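Local coordinates for outer membrane protein Omp121 (Bacteroides thetaiotaomicron, PDB 5FQ8), which probably imports a nutrient across the outer membrane as a TonB-dependent transporter, a transmembrane beta barrel with a plug domain, at residues A44-G49 and V138-I143; V469-I474 and S533-L538; I569-L574 and I582-I587; V665-R670 and R700-L705. All coordinates share one frame; numbering follows the deposited sequence.

Interaction 1 of 4, residues A44-G49 and V138-I143; sequences ATSVGG and VANMTI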
# COMPACT_ATOMS: atom_id res chain seq x y z
N ALA B 44 -42.08 -25.56 -4.83
CA ALA B 44 -41.91 -24.12 -4.87
C ALA B 44 -42.82 -23.50 -3.83
O ALA B 44 -43.83 -24.10 -3.43
CB ALA B 44 -42.22 -23.55 -6.26
N THR B 45 -42.46 -22.32 -3.37
CA THR B 45 -43.22 -21.60 -2.36
C THR B 45 -43.37 -20.15 -2.78
O THR B 45 -42.40 -19.53 -3.22
CB THR B 45 -42.55 -21.69 -1.01
OG1 THR B 45 -42.58 -23.04 -0.56
CG2 THR B 45 -43.28 -20.83 -0.01
N SER B 46 -44.58 -19.61 -2.66
CA SER B 46 -44.86 -18.22 -2.98
C SER B 46 -45.09 -17.45 -1.69
O SER B 46 -45.77 -17.94 -0.79
CB SER B 46 -46.08 -18.07 -3.89
OG SER B 46 -45.93 -18.84 -5.06
N VAL B 47 -44.48 -16.28 -1.59
CA VAL B 47 -44.75 -15.34 -0.51
C VAL B 47 -44.93 -13.96 -1.12
O VAL B 47 -44.16 -13.57 -2.00
CB VAL B 47 -43.63 -15.30 0.54
CG1 VAL B 47 -43.99 -14.35 1.65
CG2 VAL B 47 -43.39 -16.66 1.09
N GLY B 48 -45.92 -13.25 -0.66
CA GLY B 48 -46.12 -11.91 -1.12
C GLY B 48 -45.41 -10.90 -0.26
O GLY B 48 -45.04 -11.18 0.89
N GLY B 49 -45.22 -9.72 -0.82
CA GLY B 49 -44.38 -8.74 -0.18
C GLY B 49 -44.85 -8.36 1.20
O GLY B 49 -44.05 -8.06 2.08
N VAL B 138 -41.21 -5.34 -2.93
CA VAL B 138 -41.46 -6.70 -3.39
C VAL B 138 -42.95 -6.95 -3.47
O VAL B 138 -43.69 -6.73 -2.50
CB VAL B 138 -40.78 -7.72 -2.47
CG1 VAL B 138 -40.96 -9.10 -3.05
CG2 VAL B 138 -39.32 -7.39 -2.35
N ALA B 139 -43.41 -7.39 -4.63
CA ALA B 139 -44.78 -7.86 -4.73
C ALA B 139 -44.85 -9.33 -4.40
O ALA B 139 -45.58 -9.74 -3.49
CB ALA B 139 -45.32 -7.59 -6.13
N ASN B 140 -44.06 -10.14 -5.09
CA ASN B 140 -44.12 -11.58 -4.94
C ASN B 140 -42.71 -12.15 -4.95
O ASN B 140 -41.85 -11.71 -5.71
CB ASN B 140 -44.96 -12.18 -6.06
CG ASN B 140 -44.79 -13.65 -6.17
OD1 ASN B 140 -45.36 -14.40 -5.40
ND2 ASN B 140 -44.01 -14.09 -7.15
N MET B 141 -42.47 -13.12 -4.08
CA MET B 141 -41.25 -13.90 -4.10
C MET B 141 -41.60 -15.35 -4.26
O MET B 141 -42.41 -15.88 -3.49
CB MET B 141 -40.43 -13.70 -2.84
CG MET B 141 -39.38 -14.77 -2.65
SD MET B 141 -38.49 -14.46 -1.16
CE MET B 141 -38.11 -12.76 -1.39
N THR B 142 -40.99 -16.01 -5.22
CA THR B 142 -41.22 -17.43 -5.46
C THR B 142 -39.89 -18.16 -5.52
O THR B 142 -39.02 -17.81 -6.33
CB THR B 142 -42.00 -17.62 -6.75
OG1 THR B 142 -43.35 -17.22 -6.52
CG2 THR B 142 -41.97 -19.05 -7.19
N ILE B 143 -39.74 -19.16 -4.67
CA ILE B 143 -38.50 -19.91 -4.48
C ILE B 143 -38.65 -21.24 -5.20
O ILE B 143 -39.47 -22.07 -4.81
CB ILE B 143 -38.21 -20.11 -3.00
CG1 ILE B 143 -37.86 -18.78 -2.36
CG2 ILE B 143 -37.10 -21.08 -2.81
CD1 ILE B 143 -37.47 -18.89 -0.96
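Val-47 and Met-141 form the tighter of two backbone pairs in this antiparallel ladder. Val-47 N donates to Met-141 O at 2.8 Å, and Met-141 N donates to Val-47 O at 2.7 Å. The next pair is looser. Ile-143 N reaches Thr-45 O at 3.1 Å, while the return bond from Thr-45 N is weak. Beyond the strand end, Gly-49 N donates to Ala-139 O at 2.7 Å, arriving from above the carbonyl plane.

Polar side chains meet on the face of Ser-46, Asn-140 and Thr-142. Asn-140 ND2 donates to Thr-142 OG1 at 3.3 Å, with the hydroxyl near the amide plane. Ser-46 OG meets the same OG1 at 3.4 Å in a weak hydrogen bond. Thr-142 OG1 points back beside its own N (chi1 -73°), within range of both. A valine here would remove that hydroxyl and probably leave the Asn-140 amide without its mate and free to turn.

The other face is mainly apolar. Met-141 packs there on Ile-52, Leu-64 and Ile-164, the last on the neighbouring strand 161-166. Thr-45 OG1, on this face, forms a hydrogen bond with Lys-145 NZ.

Strand 44-48 is an outermost strand of the four-stranded plug sheet. Main-chain bonds carry most of its attachment, with a polar cluster on one face and hydrophobic packing on the other.

Interaction 2 of 4, residues V469-I474 and S533-L538; sequences VNDFNI and SWKNML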
# COMPACT_ATOMS: atom_id res chain seq x y z
N VAL B 469 -55.07 -26.11 -28.92
CA VAL B 469 -55.73 -26.98 -29.90
C VAL B 469 -56.59 -27.99 -29.15
O VAL B 469 -56.17 -28.53 -28.13
CB VAL B 469 -54.72 -27.70 -30.81
CG1 VAL B 469 -53.75 -26.71 -31.41
CG2 VAL B 469 -53.97 -28.77 -30.06
N ASN B 470 -57.81 -28.22 -29.64
CA ASN B 470 -58.75 -29.25 -29.19
C ASN B 470 -58.57 -29.67 -27.74
O ASN B 470 -58.32 -30.85 -27.48
CB ASN B 470 -58.63 -30.51 -30.06
CG ASN B 470 -58.63 -30.21 -31.54
OD1 ASN B 470 -59.26 -29.26 -32.00
ND2 ASN B 470 -57.92 -31.03 -32.30
N ASP B 471 -58.67 -28.71 -26.81
CA ASP B 471 -58.49 -28.92 -25.37
C ASP B 471 -57.02 -28.96 -24.97
O ASP B 471 -56.69 -28.63 -23.83
CB ASP B 471 -59.16 -30.20 -24.86
CG ASP B 471 -60.60 -30.29 -25.25
OD1 ASP B 471 -61.37 -29.39 -24.85
OD2 ASP B 471 -60.96 -31.28 -25.93
N PHE B 472 -56.15 -29.38 -25.87
CA PHE B 472 -54.73 -29.32 -25.57
C PHE B 472 -54.27 -27.87 -25.48
O PHE B 472 -55.00 -26.93 -25.78
CB PHE B 472 -53.93 -30.05 -26.64
CG PHE B 472 -54.04 -31.53 -26.57
CD1 PHE B 472 -53.38 -32.23 -25.60
CD2 PHE B 472 -54.80 -32.21 -27.49
CE1 PHE B 472 -53.46 -33.60 -25.55
CE2 PHE B 472 -54.90 -33.58 -27.44
CZ PHE B 472 -54.23 -34.28 -26.46
N ASN B 473 -53.03 -27.70 -25.05
CA ASN B 473 -52.40 -26.39 -25.08
C ASN B 473 -50.92 -26.60 -25.24
O ASN B 473 -50.34 -27.48 -24.60
CB ASN B 473 -52.70 -25.58 -23.82
CG ASN B 473 -52.68 -24.09 -24.09
OD1 ASN B 473 -52.02 -23.64 -25.01
ND2 ASN B 473 -53.40 -23.33 -23.27
N ILE B 474 -50.31 -25.80 -26.11
CA ILE B 474 -48.89 -25.90 -26.43
C ILE B 474 -48.24 -24.58 -26.07
O ILE B 474 -48.75 -23.52 -26.42
CB ILE B 474 -48.69 -26.21 -27.92
CG1 ILE B 474 -49.58 -27.37 -28.34
CG2 ILE B 474 -47.26 -26.56 -28.21
CD1 ILE B 474 -49.47 -27.69 -29.79
N SER B 533 -50.13 -29.33 -22.25
CA SER B 533 -51.25 -29.15 -21.34
C SER B 533 -52.51 -29.79 -21.90
O SER B 533 -52.85 -29.59 -23.07
CB SER B 533 -51.47 -27.66 -21.09
OG SER B 533 -52.70 -27.42 -20.44
N TRP B 534 -53.21 -30.56 -21.07
CA TRP B 534 -54.49 -31.19 -21.44
C TRP B 534 -55.56 -30.81 -20.41
O TRP B 534 -55.59 -31.37 -19.31
CB TRP B 534 -54.36 -32.70 -21.54
CG TRP B 534 -55.54 -33.40 -22.19
CD1 TRP B 534 -55.71 -33.66 -23.51
CD2 TRP B 534 -56.72 -33.91 -21.54
NE1 TRP B 534 -56.90 -34.30 -23.73
CE2 TRP B 534 -57.54 -34.46 -22.53
CE3 TRP B 534 -57.15 -33.95 -20.21
CZ2 TRP B 534 -58.77 -35.05 -22.25
CZ3 TRP B 534 -58.37 -34.53 -19.93
CH2 TRP B 534 -59.16 -35.08 -20.94
N LYS B 535 -56.44 -29.88 -20.78
CA LYS B 535 -57.67 -29.61 -20.04
C LYS B 535 -57.39 -29.24 -18.59
O LYS B 535 -58.12 -29.63 -17.68
CB LYS B 535 -58.64 -30.79 -20.09
CG LYS B 535 -59.27 -31.03 -21.45
CD LYS B 535 -60.45 -31.99 -21.37
CE LYS B 535 -60.89 -32.46 -22.75
NZ LYS B 535 -61.70 -33.71 -22.69
N ASN B 536 -56.30 -28.50 -18.36
CA ASN B 536 -55.98 -27.99 -17.03
C ASN B 536 -55.94 -29.10 -15.98
O ASN B 536 -56.22 -28.88 -14.80
CB ASN B 536 -56.95 -26.89 -16.62
CG ASN B 536 -56.91 -25.71 -17.57
OD1 ASN B 536 -55.84 -25.32 -18.05
ND2 ASN B 536 -58.07 -25.13 -17.85
N MET B 537 -55.58 -30.30 -16.40
CA MET B 537 -55.55 -31.49 -15.56
C MET B 537 -54.18 -32.15 -15.65
O MET B 537 -53.61 -32.56 -14.63
CB MET B 537 -56.66 -32.44 -15.99
CG MET B 537 -56.76 -33.79 -15.27
SD MET B 537 -58.10 -34.79 -15.97
CE MET B 537 -58.21 -36.14 -14.82
N LEU B 538 -53.67 -32.28 -16.86
CA LEU B 538 -52.35 -32.85 -17.14
C LEU B 538 -51.45 -31.76 -17.69
O LEU B 538 -51.70 -31.22 -18.77
CB LEU B 538 -52.44 -33.99 -18.14
CG LEU B 538 -52.84 -35.36 -17.61
CD1 LEU B 538 -53.17 -36.26 -18.78
CD2 LEU B 538 -51.70 -35.95 -16.82
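In the wall of the transmembrane barrel, strand 472-495 begins and strand 513-534 ends here, with Phe-472 and Trp-534 as a non-hydrogen-bonded antiparallel pair. Their rings make a T-shaped (edge-to-face) stack, the five-membered edge of Trp-534 directed at a face of Phe-472. The planes meet at 69°, but the rings sit closer than carbons can, so their exact spacing is doubtful. Trp-534 CG is anti to the backbone N (chi1 -168°) and Phe-472 CG beside its own N, which turns the two rings toward each other.

A tight turn adjoins each strand. Val-469 to Phe-472 form a type I' turn. Trp-534 O accepts from both Met-537 N and Leu-538 N, from the same face of its plane, in a classic beta bulge. Short turns of this kind are usual at the periplasmic end of outer membrane barrels.

The backbones are held by weak bonds. Asn-473 N donates to Ser-533 O at 2.7 Å, and Ser-533 N to Asn-473 O at 3.0 Å, both bent. A third runs from Lys-535 N to Asp-471 O. The extended Lys-535 chain passes obliquely across Asp-471, with CG 3.5 Å from Asp-471 CB. Its NZ stays 4.1 Å from Asp-471 OD2, beyond a salt bridge.

Interaction 3 of 4, residues I569-L574 and I582-I587; sequences IFSELL and ITFGKI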
# COMPACT_ATOMS: atom_id res chain seq x y z
N ILE B 569 -53.42 -32.85 -11.85
CA ILE B 569 -54.41 -32.35 -10.92
C ILE B 569 -55.62 -33.26 -11.03
O ILE B 569 -56.44 -33.11 -11.93
CB ILE B 569 -54.79 -30.89 -11.19
CG1 ILE B 569 -53.55 -30.03 -11.31
CG2 ILE B 569 -55.63 -30.36 -10.07
CD1 ILE B 569 -53.20 -29.77 -12.71
N PHE B 570 -55.72 -34.22 -10.12
CA PHE B 570 -56.87 -35.10 -10.10
C PHE B 570 -58.06 -34.50 -9.38
O PHE B 570 -59.09 -35.16 -9.30
CB PHE B 570 -56.50 -36.44 -9.47
CG PHE B 570 -55.76 -36.30 -8.18
CD1 PHE B 570 -56.44 -36.13 -6.99
CD2 PHE B 570 -54.39 -36.33 -8.16
CE1 PHE B 570 -55.76 -36.00 -5.81
CE2 PHE B 570 -53.70 -36.20 -6.98
CZ PHE B 570 -54.39 -36.03 -5.80
N SER B 571 -57.94 -33.29 -8.85
CA SER B 571 -59.11 -32.59 -8.34
C SER B 571 -60.14 -32.47 -9.44
O SER B 571 -61.15 -33.19 -9.43
CB SER B 571 -58.75 -31.20 -7.84
OG SER B 571 -58.05 -31.29 -6.63
N GLU B 572 -59.90 -31.55 -10.38
CA GLU B 572 -60.75 -31.45 -11.56
C GLU B 572 -60.83 -32.79 -12.26
O GLU B 572 -59.84 -33.53 -12.32
CB GLU B 572 -60.19 -30.39 -12.50
CG GLU B 572 -60.16 -29.01 -11.92
CD GLU B 572 -59.45 -28.04 -12.83
OE1 GLU B 572 -59.42 -28.31 -14.04
OE2 GLU B 572 -58.91 -27.03 -12.32
N LEU B 573 -62.01 -33.10 -12.77
CA LEU B 573 -62.32 -34.42 -13.32
C LEU B 573 -61.73 -35.52 -12.42
O LEU B 573 -60.84 -36.28 -12.80
CB LEU B 573 -61.84 -34.53 -14.77
CG LEU B 573 -62.54 -33.58 -15.76
CD1 LEU B 573 -62.05 -33.77 -17.19
CD2 LEU B 573 -64.06 -33.72 -15.70
N LEU B 574 -62.25 -35.56 -11.20
CA LEU B 574 -61.79 -36.49 -10.17
C LEU B 574 -62.23 -37.91 -10.49
O LEU B 574 -61.46 -38.69 -11.04
CB LEU B 574 -62.31 -36.07 -8.79
CG LEU B 574 -61.79 -36.88 -7.60
CD1 LEU B 574 -61.39 -35.96 -6.46
CD2 LEU B 574 -62.83 -37.86 -7.13
N ILE B 582 -62.69 -31.68 -1.24
CA ILE B 582 -61.32 -31.59 -1.71
C ILE B 582 -61.24 -30.37 -2.62
O ILE B 582 -61.65 -30.41 -3.78
CB ILE B 582 -60.91 -32.87 -2.44
CG1 ILE B 582 -61.18 -34.07 -1.56
CG2 ILE B 582 -59.45 -32.81 -2.80
CD1 ILE B 582 -61.02 -35.34 -2.29
N THR B 583 -60.71 -29.27 -2.09
CA THR B 583 -60.57 -28.07 -2.90
C THR B 583 -59.56 -28.27 -4.02
O THR B 583 -59.77 -27.82 -5.15
CB THR B 583 -60.14 -26.89 -2.04
OG1 THR B 583 -60.99 -26.78 -0.90
CG2 THR B 583 -60.20 -25.62 -2.83
N PHE B 584 -58.45 -28.93 -3.73
CA PHE B 584 -57.34 -29.03 -4.66
C PHE B 584 -56.59 -30.32 -4.37
O PHE B 584 -56.43 -30.71 -3.21
CB PHE B 584 -56.42 -27.81 -4.53
CG PHE B 584 -55.37 -27.72 -5.59
CD1 PHE B 584 -55.71 -27.52 -6.91
CD2 PHE B 584 -54.03 -27.79 -5.26
CE1 PHE B 584 -54.75 -27.43 -7.89
CE2 PHE B 584 -53.06 -27.70 -6.23
CZ PHE B 584 -53.42 -27.52 -7.55
N GLY B 585 -56.18 -31.00 -5.43
CA GLY B 585 -55.43 -32.24 -5.32
C GLY B 585 -54.56 -32.43 -6.55
O GLY B 585 -55.06 -32.73 -7.63
N LYS B 586 -53.26 -32.24 -6.37
CA LYS B 586 -52.28 -32.20 -7.45
C LYS B 586 -51.12 -33.11 -7.09
O LYS B 586 -50.62 -33.05 -5.97
CB LYS B 586 -51.78 -30.77 -7.66
CG LYS B 586 -50.57 -30.60 -8.51
CD LYS B 586 -49.94 -29.25 -8.20
CE LYS B 586 -48.80 -28.90 -9.14
NZ LYS B 586 -49.30 -28.46 -10.48
N ILE B 587 -50.70 -33.95 -8.02
CA ILE B 587 -49.55 -34.83 -7.81
C ILE B 587 -48.45 -34.43 -8.77
O ILE B 587 -48.72 -34.03 -9.91
CB ILE B 587 -49.95 -36.32 -7.96
CG1 ILE B 587 -48.82 -37.22 -7.47
CG2 ILE B 587 -50.29 -36.65 -9.37
CD1 ILE B 587 -49.07 -38.68 -7.69
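Phe-570 lays one ring face on the backbone of Gly-585. Gly-585 O stands over the middle of the ring, 3.5 Å above its plane. The ring edge meets Ile-587, with CE2 3.9 Å from Ile-587 CB, and the two side chains cross at about a right angle. Phe-570 holds CG between its backbone N and carbonyl carbon (chi1 48°), the crowded position, which folds the ring back over the opposite chain. With an alanine in place of Phe-570, the Gly-585 backbone would probably lose its cover and Ile-587 its apolar neighbour.

Gly-585 O also accepts from Ser-571 N at 3.2 Å. This donor lies in the carbonyl plane, on a lone pair. The placement of Ser-571 OG beside Gly-585 is doubtful.

These segments belong to adjacent antiparallel barrel strands, 558-569 and 582-596, and to the start of the loop that joins them. The CG2 branch of Ile-569 touches Phe-584 CE1 at 3.8 Å, and its CG1 branch lies 4.1 Å from Lys-586 CB. Farther into the loop, Leu-574 CD1 meets Ile-582 CD1 at 4.2 Å.

Strand 643-656 flanks the contact. Phe-570 touches Met-654 there, and Thr-583 and Phe-584 form a classic beta bulge facing Ala-655. Lys-586 NZ bonds Ser-567 OG and also Lys-38 O, which belongs to the plug domain.

Interaction 4 of 4, residues V665-R670 and R700-L705; sequences VSYYNR and RGIELL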
# COMPACT_ATOMS: atom_id res chain seq x y z
N VAL B 665 -46.23 -31.88 0.32
CA VAL B 665 -45.17 -32.81 0.67
C VAL B 665 -44.31 -33.06 -0.56
O VAL B 665 -44.82 -33.38 -1.63
CB VAL B 665 -45.70 -34.15 1.19
CG1 VAL B 665 -44.55 -35.02 1.67
CG2 VAL B 665 -46.67 -33.91 2.30
N SER B 666 -43.00 -32.95 -0.39
CA SER B 666 -42.05 -33.24 -1.46
C SER B 666 -41.00 -34.23 -0.97
O SER B 666 -40.59 -34.19 0.19
CB SER B 666 -41.40 -31.97 -1.94
OG SER B 666 -42.38 -31.07 -2.40
N TYR B 667 -40.60 -35.12 -1.86
CA TYR B 667 -39.51 -36.07 -1.63
C TYR B 667 -38.51 -35.92 -2.76
O TYR B 667 -38.87 -36.08 -3.92
CB TYR B 667 -40.02 -37.50 -1.57
CG TYR B 667 -40.87 -37.83 -0.37
CD1 TYR B 667 -40.30 -38.26 0.81
CD2 TYR B 667 -42.26 -37.74 -0.44
CE1 TYR B 667 -41.08 -38.57 1.90
CE2 TYR B 667 -43.05 -38.06 0.65
CZ TYR B 667 -42.45 -38.47 1.81
OH TYR B 667 -43.21 -38.77 2.91
N TYR B 668 -37.26 -35.64 -2.42
CA TYR B 668 -36.24 -35.31 -3.40
C TYR B 668 -34.99 -36.13 -3.20
O TYR B 668 -34.65 -36.53 -2.09
CB TYR B 668 -35.87 -33.84 -3.35
CG TYR B 668 -35.37 -33.41 -2.01
CD1 TYR B 668 -34.03 -33.52 -1.68
CD2 TYR B 668 -36.22 -32.87 -1.08
CE1 TYR B 668 -33.57 -33.11 -0.46
CE2 TYR B 668 -35.78 -32.46 0.13
CZ TYR B 668 -34.46 -32.59 0.44
OH TYR B 668 -34.04 -32.16 1.67
N ASN B 669 -34.28 -36.35 -4.30
CA ASN B 669 -33.04 -37.11 -4.30
C ASN B 669 -32.08 -36.40 -5.25
O ASN B 669 -32.24 -36.49 -6.47
CB ASN B 669 -33.30 -38.55 -4.72
CG ASN B 669 -32.03 -39.33 -4.93
OD1 ASN B 669 -31.48 -39.89 -4.00
ND2 ASN B 669 -31.58 -39.40 -6.17
N ARG B 670 -31.08 -35.72 -4.69
CA ARG B 670 -30.21 -34.79 -5.42
C ARG B 670 -28.78 -35.32 -5.43
O ARG B 670 -28.24 -35.63 -4.36
CB ARG B 670 -30.25 -33.42 -4.74
CG ARG B 670 -29.82 -32.25 -5.55
CD ARG B 670 -29.77 -31.05 -4.62
NE ARG B 670 -30.18 -29.79 -5.24
CZ ARG B 670 -31.44 -29.39 -5.35
NH1 ARG B 670 -32.41 -30.15 -4.90
NH2 ARG B 670 -31.72 -28.24 -5.92
N ARG B 700 -30.74 -35.85 0.09
CA ARG B 700 -32.06 -36.47 0.06
C ARG B 700 -32.85 -35.99 1.26
O ARG B 700 -32.28 -35.76 2.33
CB ARG B 700 -32.00 -38.00 0.13
CG ARG B 700 -31.45 -38.72 -1.06
CD ARG B 700 -31.72 -40.23 -0.96
NE ARG B 700 -31.57 -40.77 0.39
CZ ARG B 700 -31.40 -42.06 0.66
NH1 ARG B 700 -31.35 -42.94 -0.33
NH2 ARG B 700 -31.28 -42.47 1.91
N GLY B 701 -34.16 -35.89 1.11
CA GLY B 701 -34.98 -35.54 2.25
C GLY B 701 -36.45 -35.37 1.95
O GLY B 701 -36.96 -35.82 0.93
N ILE B 702 -37.11 -34.72 2.89
CA ILE B 702 -38.56 -34.54 2.88
C ILE B 702 -38.85 -33.07 3.16
O ILE B 702 -38.29 -32.50 4.10
CB ILE B 702 -39.26 -35.41 3.94
CG1 ILE B 702 -38.78 -36.85 3.87
CG2 ILE B 702 -40.74 -35.40 3.74
CD1 ILE B 702 -39.32 -37.69 4.99
N GLU B 703 -39.74 -32.49 2.37
CA GLU B 703 -40.22 -31.13 2.59
C GLU B 703 -41.73 -31.21 2.76
O GLU B 703 -42.44 -31.60 1.84
CB GLU B 703 -39.86 -30.20 1.42
CG GLU B 703 -38.39 -29.88 1.28
CD GLU B 703 -38.01 -29.38 -0.09
OE1 GLU B 703 -38.92 -29.18 -0.92
OE2 GLU B 703 -36.81 -29.19 -0.34
N LEU B 704 -42.20 -30.82 3.93
CA LEU B 704 -43.59 -30.99 4.31
C LEU B 704 -44.14 -29.68 4.84
O LEU B 704 -43.51 -29.05 5.70
CB LEU B 704 -43.71 -32.10 5.34
CG LEU B 704 -44.92 -32.20 6.25
CD1 LEU B 704 -46.15 -32.37 5.42
CD2 LEU B 704 -44.70 -33.38 7.15
N LEU B 705 -45.29 -29.27 4.33
CA LEU B 705 -45.98 -28.07 4.77
C LEU B 705 -47.43 -28.40 5.08
O LEU B 705 -48.08 -29.12 4.33
CB LEU B 705 -45.88 -26.98 3.71
CG LEU B 705 -46.69 -25.69 3.78
CD1 LEU B 705 -46.29 -24.90 4.98
CD2 LEU B 705 -46.48 -24.89 2.54
O HOH W 1 -43.15 -29.46 0.19
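Strands 665-670 and 700-705 run antiparallel at 168°, 4.6 Å apart at closest approach. Ser-666 N donates to Glu-703 O at 2.7 Å, and Glu-703 N donates back to Ser-666 O at 2.9 Å. The bonds between Tyr-668 and Gly-701 are longer, and the one from Tyr-668 N is weak.

The Tyr-668 ring lies over Gly-701. Gly-701 CA is 4.0 Å from the ring centroid, above one face, in a CH-pi contact. Tyr-668 turns CG between its N and carbonyl carbon (chi1 58°), and this swings the ring across to the glycine. The ring packs directly on the glycine backbone, with no side chain between. Tyr-668 OH forms a hydrogen bond with Asn-727 OD1. Glu-703 crosses the same ring at about a right angle, with OE2 3.5 Å from Tyr-668 CE2.

This aromatic-over-glycine pair resembles the mortise-and-tenon joint described in transmembrane beta barrels. Here it lies on the face turned to the plug domain. Glu-703 OE2 forms a salt bridge with Arg-89 NE of that domain. A water bonded to Ser-666 OG donates to Glu-703 O at 2.8 Å.

The other face carries Val-665, Tyr-667, Ile-702 and Leu-704, and probably faces lipid in part. Tyr-667 and Ile-702 lie side by side, pointing the same way, with CE1 3.5 Å from Ile-702 CG1. Val-665 CG2 touches Leu-704 CD1 at 3.5 Å. Asn-669 runs alongside Arg-700. Its OD1 lies against Arg-700 CD, near the plane of the guanidinium but with no hydrogen bond to it, and the amide and guanidinium planes are 51° apart.

In the fold
Interaction 1 lies in the plug domain, and the other three lie in the barrel wall. Interactions 2 and 3 touch: Met-537 O and Ile-569 N are 2.8 Å apart, a probable hydrogen bond between adjacent strands. Their centres are 16 Å apart. Interaction 4 is farther round the wall, its nearest atoms about 7 Å from interaction 3 and about 16 Å from interaction 2. Seen from interaction 1, the nearest atoms of interactions 4 and 3 are about 5 Å and 9 Å away, without touching. Interactions 3 and 4 both face the plug. All four contacts lie away from the annotated calcium, magnesium and lipid sites.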